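Local coordinates for fatty acid-binding protein homolog 8 (Caenorhabditis elegans, PDB 6C1Z) that binds unsaturated fatty acids such as oleic acid and carries them from the lysosome into the nucleus, where it activates transcription of longevity genes, at residues 11-17 and 132-138; 18-23 and 129-133; 68-74 and 85-90. All coordinates share one frame; numbering follows the deposited sequence.

Interaction 1: 11-17 and 132-138; sequences RWKLVHS and RREFVKE. With SO4 (sulfate ion), chain C.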
loop_
_atom_site.group_PDB
_atom_site.type_symbol
_atom_site.label_atom_id
_atom_site.label_comp_id
_atom_site.label_asym_id
_atom_site.label_seq_id
_atom_site.Cartn_x
_atom_site.Cartn_y
_atom_site.Cartn_z
ATOM N N ARG A 11 -9.479 -3.342 -10.615
ATOM C CA ARG A 11 -10.036 -3.360 -9.277
ATOM C C ARG A 11 -9.787 -4.733 -8.668
ATOM O O ARG A 11 -9.988 -5.754 -9.328
ATOM C CB ARG A 11 -11.542 -3.015 -9.314
ATOM C CG ARG A 11 -11.817 -1.504 -9.494
ATOM C CD ARG A 11 -13.252 -1.152 -9.888
ATOM N NE ARG A 11 -14.214 -1.478 -8.837
ATOM C CZ ARG A 11 -14.522 -0.685 -7.817
ATOM N NH1 ARG A 11 -13.946 0.504 -7.681
ATOM N NH2 ARG A 11 -15.404 -1.098 -6.915
ATOM N N TRP A 12 -9.383 -4.753 -7.401
ATOM C CA TRP A 12 -8.848 -5.924 -6.728
ATOM C C TRP A 12 -9.484 -6.031 -5.346
ATOM O O TRP A 12 -9.634 -5.020 -4.650
ATOM C CB TRP A 12 -7.322 -5.764 -6.587
ATOM C CG TRP A 12 -6.554 -5.603 -7.871
ATOM C CD1 TRP A 12 -6.207 -4.424 -8.483
ATOM C CD2 TRP A 12 -6.017 -6.653 -8.696
ATOM N NE1 TRP A 12 -5.500 -4.677 -9.637
ATOM C CE2 TRP A 12 -5.375 -6.036 -9.785
ATOM C CE3 TRP A 12 -6.028 -8.067 -8.630
ATOM C CZ2 TRP A 12 -4.716 -6.765 -10.767
ATOM C CZ3 TRP A 12 -5.384 -8.769 -9.604
ATOM C CH2 TRP A 12 -4.750 -8.125 -10.661
ATOM N N LYS A 13 -9.870 -7.247 -4.951
ATOM C CA LYS A 13 -10.594 -7.501 -3.705
ATOM C C LYS A 13 -9.703 -8.315 -2.768
ATOM O O LYS A 13 -9.144 -9.338 -3.177
ATOM C CB LYS A 13 -11.890 -8.269 -3.982
ATOM C CG LYS A 13 -12.906 -7.505 -4.811
ATOM C CD LYS A 13 -13.588 -6.425 -4.018
ATOM C CE LYS A 13 -14.655 -5.754 -4.854
ATOM N NZ LYS A 13 -15.538 -4.859 -4.055
ATOM N N LEU A 14 -9.565 -7.869 -1.511
ATOM C CA LEU A 14 -8.715 -8.599 -0.571
ATOM C C LEU A 14 -9.300 -9.980 -0.278
ATOM O O LEU A 14 -10.470 -10.094 0.083
ATOM C CB LEU A 14 -8.586 -7.814 0.736
ATOM C CG LEU A 14 -7.607 -8.416 1.746
ATOM C CD1 LEU A 14 -6.177 -8.186 1.335
ATOM C CD2 LEU A 14 -7.843 -7.887 3.144
ATOM N N VAL A 15 -8.480 -11.022 -0.418
ATOM C CA VAL A 15 -8.869 -12.380 -0.059
ATOM C C VAL A 15 -8.022 -12.991 1.052
ATOM O O VAL A 15 -8.440 -13.998 1.638
ATOM C CB VAL A 15 -8.904 -13.311 -1.290
ATOM C CG1 VAL A 15 -9.954 -12.834 -2.264
ATOM C CG2 VAL A 15 -7.548 -13.378 -1.958
ATOM N N HIS A 16 -6.842 -12.468 1.364
ATOM C CA HIS A 16 -6.056 -13.018 2.463
ATOM C C HIS A 16 -5.173 -11.926 3.045
ATOM O O HIS A 16 -4.690 -11.064 2.321
ATOM C CB HIS A 16 -5.165 -14.184 2.012
ATOM C CG HIS A 16 -4.217 -14.654 3.070
ATOM N ND1 HIS A 16 -4.602 -15.488 4.098
ATOM C CD2 HIS A 16 -2.905 -14.387 3.272
ATOM C CE1 HIS A 16 -3.564 -15.725 4.880
ATOM N NE2 HIS A 16 -2.522 -15.069 4.402
ATOM N N SER A 17 -4.940 -12.003 4.356
ATOM C CA SER A 17 -4.089 -11.053 5.050
ATOM C C SER A 17 -3.371 -11.756 6.192
ATOM O O SER A 17 -3.936 -12.622 6.862
ATOM C CB SER A 17 -4.899 -9.865 5.590
ATOM O OG SER A 17 -4.057 -8.909 6.200
ATOM N N ARG A 132 1.579 -9.424 4.819
ATOM C CA ARG A 132 1.358 -9.960 3.481
ATOM C C ARG A 132 -0.133 -9.916 3.175
ATOM O O ARG A 132 -0.947 -10.312 4.006
ATOM C CB ARG A 132 1.868 -11.409 3.365
ATOM C CG ARG A 132 3.320 -11.608 3.737
ATOM C CD ARG A 132 3.739 -13.084 3.735
ATOM N NE ARG A 132 5.178 -13.191 3.944
ATOM C CZ ARG A 132 6.072 -12.888 3.015
ATOM N NH1 ARG A 132 5.667 -12.495 1.815
ATOM N NH2 ARG A 132 7.368 -12.993 3.281
ATOM N N ARG A 133 -0.478 -9.411 2.007
ATOM C CA ARG A 133 -1.863 -9.352 1.573
ATOM C C ARG A 133 -1.972 -9.873 0.158
ATOM O O ARG A 133 -1.045 -9.738 -0.642
ATOM C CB ARG A 133 -2.437 -7.953 1.692
ATOM C CG ARG A 133 -3.078 -7.799 3.068
ATOM C CD ARG A 133 -2.856 -6.477 3.687
ATOM N NE ARG A 133 -4.002 -5.594 3.541
ATOM C CZ ARG A 133 -5.080 -5.613 4.322
ATOM N NH1 ARG A 133 -5.212 -6.519 5.268
ATOM N NH2 ARG A 133 -6.055 -4.746 4.124
ATOM N N GLU A 134 -3.100 -10.514 -0.131
ATOM C CA GLU A 134 -3.383 -11.071 -1.440
ATOM C C GLU A 134 -4.774 -10.622 -1.879
ATOM O O GLU A 134 -5.733 -10.680 -1.093
ATOM C CB GLU A 134 -3.300 -12.591 -1.363
ATOM C CG GLU A 134 -3.584 -13.302 -2.651
ATOM C CD GLU A 134 -3.541 -14.805 -2.469
ATOM O OE1 GLU A 134 -4.244 -15.313 -1.570
ATOM O OE2 GLU A 134 -2.788 -15.470 -3.205
ATOM N N PHE A 135 -4.884 -10.224 -3.148
ATOM C CA PHE A 135 -6.112 -9.727 -3.758
ATOM C C PHE A 135 -6.407 -10.493 -5.038
ATOM O O PHE A 135 -5.500 -10.987 -5.722
ATOM C CB PHE A 135 -5.961 -8.260 -4.205
ATOM C CG PHE A 135 -5.681 -7.270 -3.087
ATOM C CD1 PHE A 135 -4.433 -7.178 -2.493
ATOM C CD2 PHE A 135 -6.676 -6.392 -2.659
ATOM C CE1 PHE A 135 -4.197 -6.271 -1.511
ATOM C CE2 PHE A 135 -6.451 -5.484 -1.657
ATOM C CZ PHE A 135 -5.213 -5.415 -1.083
ATOM N N VAL A 136 -7.699 -10.594 -5.366
ATOM C CA VAL A 136 -8.154 -11.168 -6.630
ATOM C C VAL A 136 -8.837 -10.084 -7.458
ATOM O O VAL A 136 -9.395 -9.114 -6.924
ATOM C CB VAL A 136 -9.104 -12.364 -6.442
ATOM C CG1 VAL A 136 -8.442 -13.428 -5.618
ATOM C CG2 VAL A 136 -10.433 -11.916 -5.827
ATOM N N LYS A 137 -8.792 -10.249 -8.770
ATOM C CA LYS A 137 -9.434 -9.290 -9.656
ATOM C C LYS A 137 -10.936 -9.242 -9.401
ATOM O O LYS A 137 -11.597 -10.284 -9.322
ATOM C CB LYS A 137 -9.153 -9.674 -11.106
ATOM C CG LYS A 137 -9.169 -8.510 -12.083
ATOM C CD LYS A 137 -8.037 -7.533 -11.794
ATOM C CE LYS A 137 -7.970 -6.420 -12.819
ATOM N NZ LYS A 137 -7.552 -6.924 -14.149
ATOM N N GLU A 138 -11.481 -8.035 -9.247
ATOM C CA GLU A 138 -12.922 -7.868 -9.032
ATOM C C GLU A 138 -13.697 -8.499 -10.173
ATOM O O GLU A 138 -13.827 -7.907 -11.243
ATOM C CB GLU A 138 -13.285 -6.385 -8.924
ATOM C CG GLU A 138 -14.661 -6.108 -8.324
ATOM C CD GLU A 138 -14.976 -4.623 -8.270
ATOM O OE1 GLU A 138 -14.690 -3.934 -9.271
ATOM O OE2 GLU A 138 -15.498 -4.137 -7.239
HETATM S S SO4 C . -4.470 -9.640 9.891
HETATM O O1 SO4 C . -5.798 -9.298 9.396
HETATM O O2 SO4 C . -3.558 -9.609 8.742
HETATM O O3 SO4 C . -4.064 -8.723 10.938
HETATM O O4 SO4 C . -4.551 -11.009 10.410
#
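Two torsions set the salt bridge between Arg11 and Glu138: the arginine chain turns at chi3 (66°), bending its guanidinium back, while the glutamate leaves with CG opposite the backbone N (chi1 -164°) and runs straight on alongside it. The guanidinium then grips the carboxylate side-on, Arg11 NE to Glu138 OE1 at 2.5 Å and Arg11 NH2 to Glu138 OE2, with the two planes 37° apart. The first of these is unusually short, so its exact length is doubtful; the side-on pairing carries the argument. Lys13 NZ adds a longer salt bridge to Glu138 OE2 and also hydrogen-bonds to Thr43 on the neighbouring strand.

The backbones belong to the first and last strands of the ten-stranded fatty acid-binding protein barrel, paired antiparallel. Lys13 and Val136 exchange hydrogen bonds, N to O in both directions. The register then slips by one residue, because Val15 N (2.8 Å) and His16 N (3.2 Å) both donate to Glu134 O. Two residues facing one define a classic beta bulge.

On the face carrying Trp12, Leu14, Ser17, Arg133, Phe135 and Lys137, aliphatic carbons cover flat groups. Lys137 CD sits almost straight above the six-membered ring of Trp12, 3.4 Å from its centroid. Leu14 CD1 lies over a face of the Phe135 ring, 4.0 Å from the centroid, and its CD2 covers the Arg133 guanidinium. At the edge of that guanidinium, Arg133 NH1 donates to Ser17 OG at 2.8 Å, the acceptor close to its plane. Ser17 OG in turn donates to O2 of a sulfate, probably from the crystallisation liquor, at 2.7 Å.

Ser17 OG thus links arginine to this bound anion. At the far end, one carboxylate meets two cationic side chains, which would be expected to keep Glu138 ionised and hold the C-terminal residue against the first strand.

Interaction 2: 18-23 and 129-133; sequences ENFEEY and VICRR. With SO4 (sulfate ion), chain C.
One face of the Phe20 ring carries the Arg133 guanidinium, stacked with the planes 28° apart; Arg133 CZ lies 3.9 Å from the ring centroid and close to its normal, a cation-pi geometry. Arg133 NH1 comes closest, 3.4 Å from Phe20 CD2, while its hydrogen bond goes to Ser17. Cys131 SG approaches the same ring obliquely, 5.0 Å from the centroid, and also packs on Phe20 CB. Tyr23 CB rests on Cys131 CB at 3.8 Å and on Val129 CG1.

Here the first barrel strand gives way to the helix-turn-helix lid of the fatty acid-binding protein fold. The last antiparallel pair is Glu18 with Arg132, each N donating to the other's O. Asn19 then takes a positive phi (66°) and occupies the N-cap position, its O accepting from Tyr23 N within the first helical turn. Across the contact, Asn19 ND2 makes a weak hydrogen bond to Ile130 O.

The sulfate, probably from the crystallisation liquor, sits at this helix start: Phe20 N donates to O2 and Glu21 N to O3, both at 2.9 Å, the latter nearly straight at 176°.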
loop_
_atom_site.group_PDB
_atom_site.type_symbol
_atom_site.label_atom_id
_atom_site.label_comp_id
_atom_site.label_asym_id
_atom_site.label_seq_id
_atom_site.Cartn_x
_atom_site.Cartn_y
_atom_site.Cartn_z
ATOM N N GLU A 18 -2.116 -11.343 6.411
ATOM C CA GLU A 18 -1.257 -11.877 7.455
ATOM C C GLU A 18 -0.505 -10.705 8.071
ATOM O O GLU A 18 0.103 -9.918 7.344
ATOM C CB GLU A 18 -0.252 -12.870 6.837
ATOM C CG GLU A 18 0.150 -14.040 7.698
ATOM C CD GLU A 18 1.215 -14.903 7.029
ATOM O OE1 GLU A 18 1.986 -14.366 6.204
ATOM O OE2 GLU A 18 1.276 -16.114 7.322
ATOM N N ASN A 19 -0.557 -10.580 9.398
ATOM C CA ASN A 19 0.239 -9.602 10.141
ATOM C C ASN A 19 -0.145 -8.148 9.854
ATOM O O ASN A 19 0.642 -7.228 10.137
ATOM C CB ASN A 19 1.745 -9.810 9.926
ATOM C CG ASN A 19 2.298 -10.933 10.748
ATOM O OD1 ASN A 19 1.593 -11.553 11.541
ATOM N ND2 ASN A 19 3.576 -11.214 10.559
ATOM N N PHE A 20 -1.335 -7.864 9.324
ATOM C CA PHE A 20 -1.679 -6.466 9.062
ATOM C C PHE A 20 -1.853 -5.677 10.355
ATOM O O PHE A 20 -1.317 -4.569 10.486
ATOM C CB PHE A 20 -2.922 -6.358 8.173
ATOM C CG PHE A 20 -3.278 -4.947 7.778
ATOM C CD1 PHE A 20 -2.323 -4.069 7.282
ATOM C CD2 PHE A 20 -4.573 -4.503 7.882
ATOM C CE1 PHE A 20 -2.663 -2.787 6.895
ATOM C CE2 PHE A 20 -4.916 -3.213 7.503
ATOM C CZ PHE A 20 -3.958 -2.360 7.014
ATOM N N GLU A 21 -2.621 -6.209 11.314
ATOM C CA GLU A 21 -2.792 -5.512 12.582
ATOM C C GLU A 21 -1.450 -5.307 13.276
ATOM O O GLU A 21 -1.203 -4.241 13.857
ATOM C CB GLU A 21 -3.772 -6.284 13.472
ATOM C CG GLU A 21 -4.107 -5.589 14.790
ATOM C CD GLU A 21 -5.151 -6.325 15.626
ATOM O OE1 GLU A 21 -5.846 -7.213 15.087
ATOM O OE2 GLU A 21 -5.275 -6.006 16.825
ATOM N N GLU A 22 -0.565 -6.318 13.214
ATOM C CA GLU A 22 0.771 -6.224 13.811
ATOM C C GLU A 22 1.617 -5.168 13.109
ATOM O O GLU A 22 2.377 -4.441 13.766
ATOM C CB GLU A 22 1.456 -7.585 13.758
ATOM C CG GLU A 22 0.876 -8.620 14.710
ATOM C CD GLU A 22 1.071 -8.257 16.176
ATOM O OE1 GLU A 22 1.990 -7.465 16.488
ATOM O OE2 GLU A 22 0.297 -8.765 17.016
ATOM N N TYR A 23 1.501 -5.069 11.787
ATOM C CA TYR A 23 2.164 -4.000 11.049
ATOM C C TYR A 23 1.667 -2.622 11.487
ATOM O O TYR A 23 2.459 -1.702 11.724
ATOM C CB TYR A 23 1.991 -4.208 9.528
ATOM C CG TYR A 23 2.319 -2.962 8.772
ATOM C CD1 TYR A 23 3.629 -2.614 8.492
ATOM C CD2 TYR A 23 1.309 -2.098 8.383
ATOM C CE1 TYR A 23 3.923 -1.437 7.835
ATOM C CE2 TYR A 23 1.584 -0.915 7.742
ATOM C CZ TYR A 23 2.902 -0.573 7.493
ATOM O OH TYR A 23 3.158 0.618 6.860
ATOM N N VAL A 129 8.487 -6.179 11.266
ATOM C CA VAL A 129 7.213 -6.738 10.837
ATOM C C VAL A 129 7.055 -6.652 9.324
ATOM O O VAL A 129 7.239 -5.586 8.726
ATOM C CB VAL A 129 6.018 -6.068 11.534
ATOM C CG1 VAL A 129 4.689 -6.724 11.063
ATOM C CG2 VAL A 129 6.177 -6.156 13.035
ATOM N N ILE A 130 6.679 -7.772 8.716
ATOM C CA ILE A 130 6.182 -7.802 7.345
ATOM C C ILE A 130 4.748 -8.307 7.351
ATOM O O ILE A 130 4.464 -9.392 7.874
ATOM C CB ILE A 130 7.053 -8.680 6.437
ATOM C CG1 ILE A 130 8.430 -8.054 6.270
ATOM C CG2 ILE A 130 6.399 -8.834 5.062
ATOM C CD1 ILE A 130 9.398 -8.934 5.560
ATOM N N CYS A 131 3.864 -7.530 6.745
ATOM C CA CYS A 131 2.474 -7.900 6.497
ATOM C C CYS A 131 2.369 -8.377 5.054
ATOM O O CYS A 131 2.979 -7.785 4.165
ATOM C CB CYS A 131 1.538 -6.686 6.719
ATOM S SG CYS A 131 -0.080 -6.796 5.913
ATOM N N ARG A 132 1.579 -9.424 4.819
ATOM C CA ARG A 132 1.358 -9.960 3.481
ATOM C C ARG A 132 -0.133 -9.916 3.175
ATOM O O ARG A 132 -0.947 -10.312 4.006
ATOM C CB ARG A 132 1.868 -11.409 3.365
ATOM C CG ARG A 132 3.320 -11.608 3.737
ATOM C CD ARG A 132 3.739 -13.084 3.735
ATOM N NE ARG A 132 5.178 -13.191 3.944
ATOM C CZ ARG A 132 6.072 -12.888 3.015
ATOM N NH1 ARG A 132 5.667 -12.495 1.815
ATOM N NH2 ARG A 132 7.368 -12.993 3.281
ATOM N N ARG A 133 -0.478 -9.411 2.007
ATOM C CA ARG A 133 -1.863 -9.352 1.573
ATOM C C ARG A 133 -1.972 -9.873 0.158
ATOM O O ARG A 133 -1.045 -9.738 -0.642
ATOM C CB ARG A 133 -2.437 -7.953 1.692
ATOM C CG ARG A 133 -3.078 -7.799 3.068
ATOM C CD ARG A 133 -2.856 -6.477 3.687
ATOM N NE ARG A 133 -4.002 -5.594 3.541
ATOM C CZ ARG A 133 -5.080 -5.613 4.322
ATOM N NH1 ARG A 133 -5.212 -6.519 5.268
ATOM N NH2 ARG A 133 -6.055 -4.746 4.124
HETATM S S SO4 C . -4.470 -9.640 9.891
HETATM O O1 SO4 C . -5.798 -9.298 9.396
HETATM O O2 SO4 C . -3.558 -9.609 8.742
HETATM O O3 SO4 C . -4.064 -8.723 10.938
HETATM O O4 SO4 C . -4.551 -11.009 10.410
#

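Interaction 3: 68-74 and 85-90; sequences FKIREKF and NTLVTF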
loop_
_atom_site.group_PDB
_atom_site.type_symbol
_atom_site.label_atom_id
_atom_site.label_comp_id
_atom_site.label_asym_id
_atom_site.label_seq_id
_atom_site.Cartn_x
_atom_site.Cartn_y
_atom_site.Cartn_z
ATOM N N PHE A 68 0.506 9.444 -7.471
ATOM C CA PHE A 68 1.941 9.654 -7.538
ATOM C C PHE A 68 2.404 9.517 -8.976
ATOM O O PHE A 68 1.750 8.882 -9.816
ATOM C CB PHE A 68 2.690 8.655 -6.647
ATOM C CG PHE A 68 2.427 7.207 -6.997
ATOM C CD1 PHE A 68 3.207 6.529 -7.932
ATOM C CD2 PHE A 68 1.415 6.501 -6.370
ATOM C CE1 PHE A 68 2.969 5.220 -8.234
ATOM C CE2 PHE A 68 1.187 5.153 -6.661
ATOM C CZ PHE A 68 1.948 4.517 -7.607
ATOM N N LYS A 69 3.587 10.070 -9.231
ATOM C CA LYS A 69 4.360 9.737 -10.419
ATOM C C LYS A 69 5.567 8.907 -10.029
ATOM O O LYS A 69 6.196 9.130 -8.989
ATOM C CB LYS A 69 4.791 10.985 -11.173
ATOM C CG LYS A 69 3.603 11.825 -11.590
ATOM C CD LYS A 69 4.030 13.053 -12.349
ATOM C CE LYS A 69 2.874 14.012 -12.555
ATOM N NZ LYS A 69 1.846 13.482 -13.481
ATOM N N ILE A 70 5.820 7.864 -10.828
ATOM C CA ILE A 70 6.965 7.000 -10.627
ATOM C C ILE A 70 8.238 7.836 -10.588
ATOM O O ILE A 70 8.432 8.723 -11.426
ATOM C CB ILE A 70 6.992 5.942 -11.756
ATOM C CG1 ILE A 70 5.810 4.988 -11.633
ATOM C CG2 ILE A 70 8.280 5.172 -11.778
ATOM C CD1 ILE A 70 5.854 4.192 -10.397
ATOM N N ARG A 71 9.100 7.570 -9.596
ATOM C CA ARG A 71 10.423 8.175 -9.448
ATOM C C ARG A 71 10.405 9.606 -8.924
ATOM O O ARG A 71 11.455 10.241 -8.858
ATOM C CB ARG A 71 11.256 8.123 -10.735
ATOM C CG ARG A 71 11.504 6.706 -11.250
ATOM C CD ARG A 71 12.152 6.709 -12.646
ATOM N NE ARG A 71 11.509 7.699 -13.508
ATOM C CZ ARG A 71 10.471 7.448 -14.303
ATOM N NH1 ARG A 71 9.964 6.227 -14.390
ATOM N NH2 ARG A 71 9.932 8.425 -15.027
ATOM N N GLU A 72 9.254 10.115 -8.509
ATOM C CA GLU A 72 9.117 11.500 -8.085
ATOM C C GLU A 72 8.737 11.512 -6.614
ATOM O O GLU A 72 7.631 11.103 -6.253
ATOM C CB GLU A 72 8.056 12.207 -8.927
ATOM C CG GLU A 72 8.458 12.415 -10.379
ATOM C CD GLU A 72 8.139 13.812 -10.895
ATOM O OE1 GLU A 72 7.503 14.602 -10.161
ATOM O OE2 GLU A 72 8.528 14.122 -12.041
ATOM N N LYS A 73 9.623 12.039 -5.768
ATOM C CA LYS A 73 9.330 12.095 -4.347
ATOM C C LYS A 73 8.151 13.035 -4.125
ATOM O O LYS A 73 7.988 14.027 -4.838
ATOM C CB LYS A 73 10.565 12.597 -3.593
ATOM C CG LYS A 73 10.406 12.691 -2.082
ATOM C CD LYS A 73 10.434 11.343 -1.387
ATOM C CE LYS A 73 11.785 10.640 -1.468
ATOM N NZ LYS A 73 12.927 11.459 -1.007
ATOM N N PHE A 74 7.303 12.698 -3.156
ATOM C CA PHE A 74 6.166 13.542 -2.823
ATOM C C PHE A 74 5.894 13.407 -1.338
ATOM O O PHE A 74 6.328 12.445 -0.697
ATOM C CB PHE A 74 4.937 13.172 -3.669
ATOM C CG PHE A 74 4.397 11.783 -3.424
ATOM C CD1 PHE A 74 4.998 10.674 -4.002
ATOM C CD2 PHE A 74 3.272 11.586 -2.646
ATOM C CE1 PHE A 74 4.489 9.404 -3.791
ATOM C CE2 PHE A 74 2.774 10.317 -2.426
ATOM C CZ PHE A 74 3.375 9.228 -3.009
ATOM N N ASN A 85 7.705 11.280 3.531
ATOM C CA ASN A 85 8.336 11.545 2.243
ATOM C C ASN A 85 8.342 10.206 1.514
ATOM O O ASN A 85 9.046 9.274 1.917
ATOM C CB ASN A 85 9.757 12.081 2.400
ATOM C CG ASN A 85 9.792 13.547 2.763
ATOM O OD1 ASN A 85 9.161 14.367 2.112
ATOM N ND2 ASN A 85 10.531 13.877 3.805
ATOM N N THR A 86 7.530 10.088 0.466
ATOM C CA THR A 86 7.305 8.819 -0.215
ATOM C C THR A 86 7.877 8.855 -1.626
ATOM O O THR A 86 7.824 9.873 -2.313
ATOM C CB THR A 86 5.805 8.506 -0.223
ATOM O OG1 THR A 86 5.378 8.309 1.138
ATOM C CG2 THR A 86 5.524 7.259 -1.039
ATOM N N LEU A 87 8.445 7.732 -2.051
ATOM C CA LEU A 87 8.995 7.591 -3.398
ATOM C C LEU A 87 8.589 6.222 -3.913
ATOM O O LEU A 87 8.909 5.208 -3.277
ATOM C CB LEU A 87 10.525 7.694 -3.353
ATOM C CG LEU A 87 11.283 7.420 -4.647
ATOM C CD1 LEU A 87 10.882 8.360 -5.751
ATOM C CD2 LEU A 87 12.772 7.540 -4.387
ATOM N N VAL A 88 7.904 6.175 -5.061
ATOM C CA VAL A 88 7.460 4.918 -5.674
ATOM C C VAL A 88 8.260 4.694 -6.942
ATOM O O VAL A 88 8.385 5.600 -7.768
ATOM C CB VAL A 88 5.955 4.926 -5.991
ATOM C CG1 VAL A 88 5.498 3.508 -6.393
ATOM C CG2 VAL A 88 5.131 5.443 -4.795
ATOM N N THR A 89 8.822 3.498 -7.083
ATOM C CA THR A 89 9.517 3.088 -8.289
ATOM C C THR A 89 8.868 1.815 -8.832
ATOM O O THR A 89 8.041 1.183 -8.180
ATOM C CB THR A 89 10.992 2.858 -7.980
ATOM O OG1 THR A 89 11.065 1.956 -6.872
ATOM C CG2 THR A 89 11.702 4.178 -7.641
ATOM N N PHE A 90 9.192 1.516 -10.080
ATOM C CA PHE A 90 8.749 0.282 -10.720
ATOM C C PHE A 90 10.006 -0.458 -11.138
ATOM O O PHE A 90 10.742 0.002 -12.018
ATOM C CB PHE A 90 7.822 0.528 -11.905
ATOM C CG PHE A 90 7.159 -0.731 -12.409
ATOM C CD1 PHE A 90 6.092 -1.253 -11.728
ATOM C CD2 PHE A 90 7.628 -1.403 -13.528
ATOM C CE1 PHE A 90 5.505 -2.423 -12.165
ATOM C CE2 PHE A 90 7.012 -2.556 -13.963
ATOM C CZ PHE A 90 5.975 -3.058 -13.297
HETATM O O HOH W 1 6.852 8.487 -6.397
#
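A type II beta turn, Lys69 to Glu72, lies in the connection between strands 64-68 and 74-77, the fourth and fifth of the fatty acid-binding protein barrel, where this family has its familiar gap between the D and E strands; the turn rests against strand 83-91. Regular pairing begins at Phe74 and Thr86, an antiparallel hydrogen-bonded pair in which each N donates to the other's O. Within the turn, Arg71 N donates to Val88 O at 2.8 Å, with an N-H...O angle of 174°.

Apolar contacts accompany these bonds. Val88 CG2 stands over the centre of the Phe68 ring, 3.9 Å from the centroid and 13° off the normal, and Val88 CG1 touches Phe68 CE1. Phe74 takes chi1 64°, which places CG between the backbone N and the carbonyl carbon and brings one ring face over Thr86 CB, 4.1 Å from the centroid; Thr86 OG1 is hydrogen-bonded to Glu76. Leu87 CD1 packs against the Arg71-Glu72 peptide of the turn, and just after it the curled Lys73 chain lays CE against Leu87 CB.

Where the turn departs from direct strand pairing, one water bridges the backbones: it accepts from Val88 N at 2.9 Å and donates to Lys69 O and Glu72 O, both at 2.7 Å.

How the interactions relate
From the N terminus, strand 10-18 enters first and is paired with the last strand, 129-137, in interaction 1, closing a loop of 114 residues and joining the two ends of the chain. The chain continues directly into helix 20-27, whose start returns to the same final strand in interaction 2. These two contacts share that strand, their segments overlapping at Arg132 and Arg133, and touch one sulfate. Interaction 3 closes a short local loop of ten residues inside both. It ties the 69-73 connection to strand 83-91 on the opposite side of the chain's centre, with its centre about 23 Å from the centres of the other two.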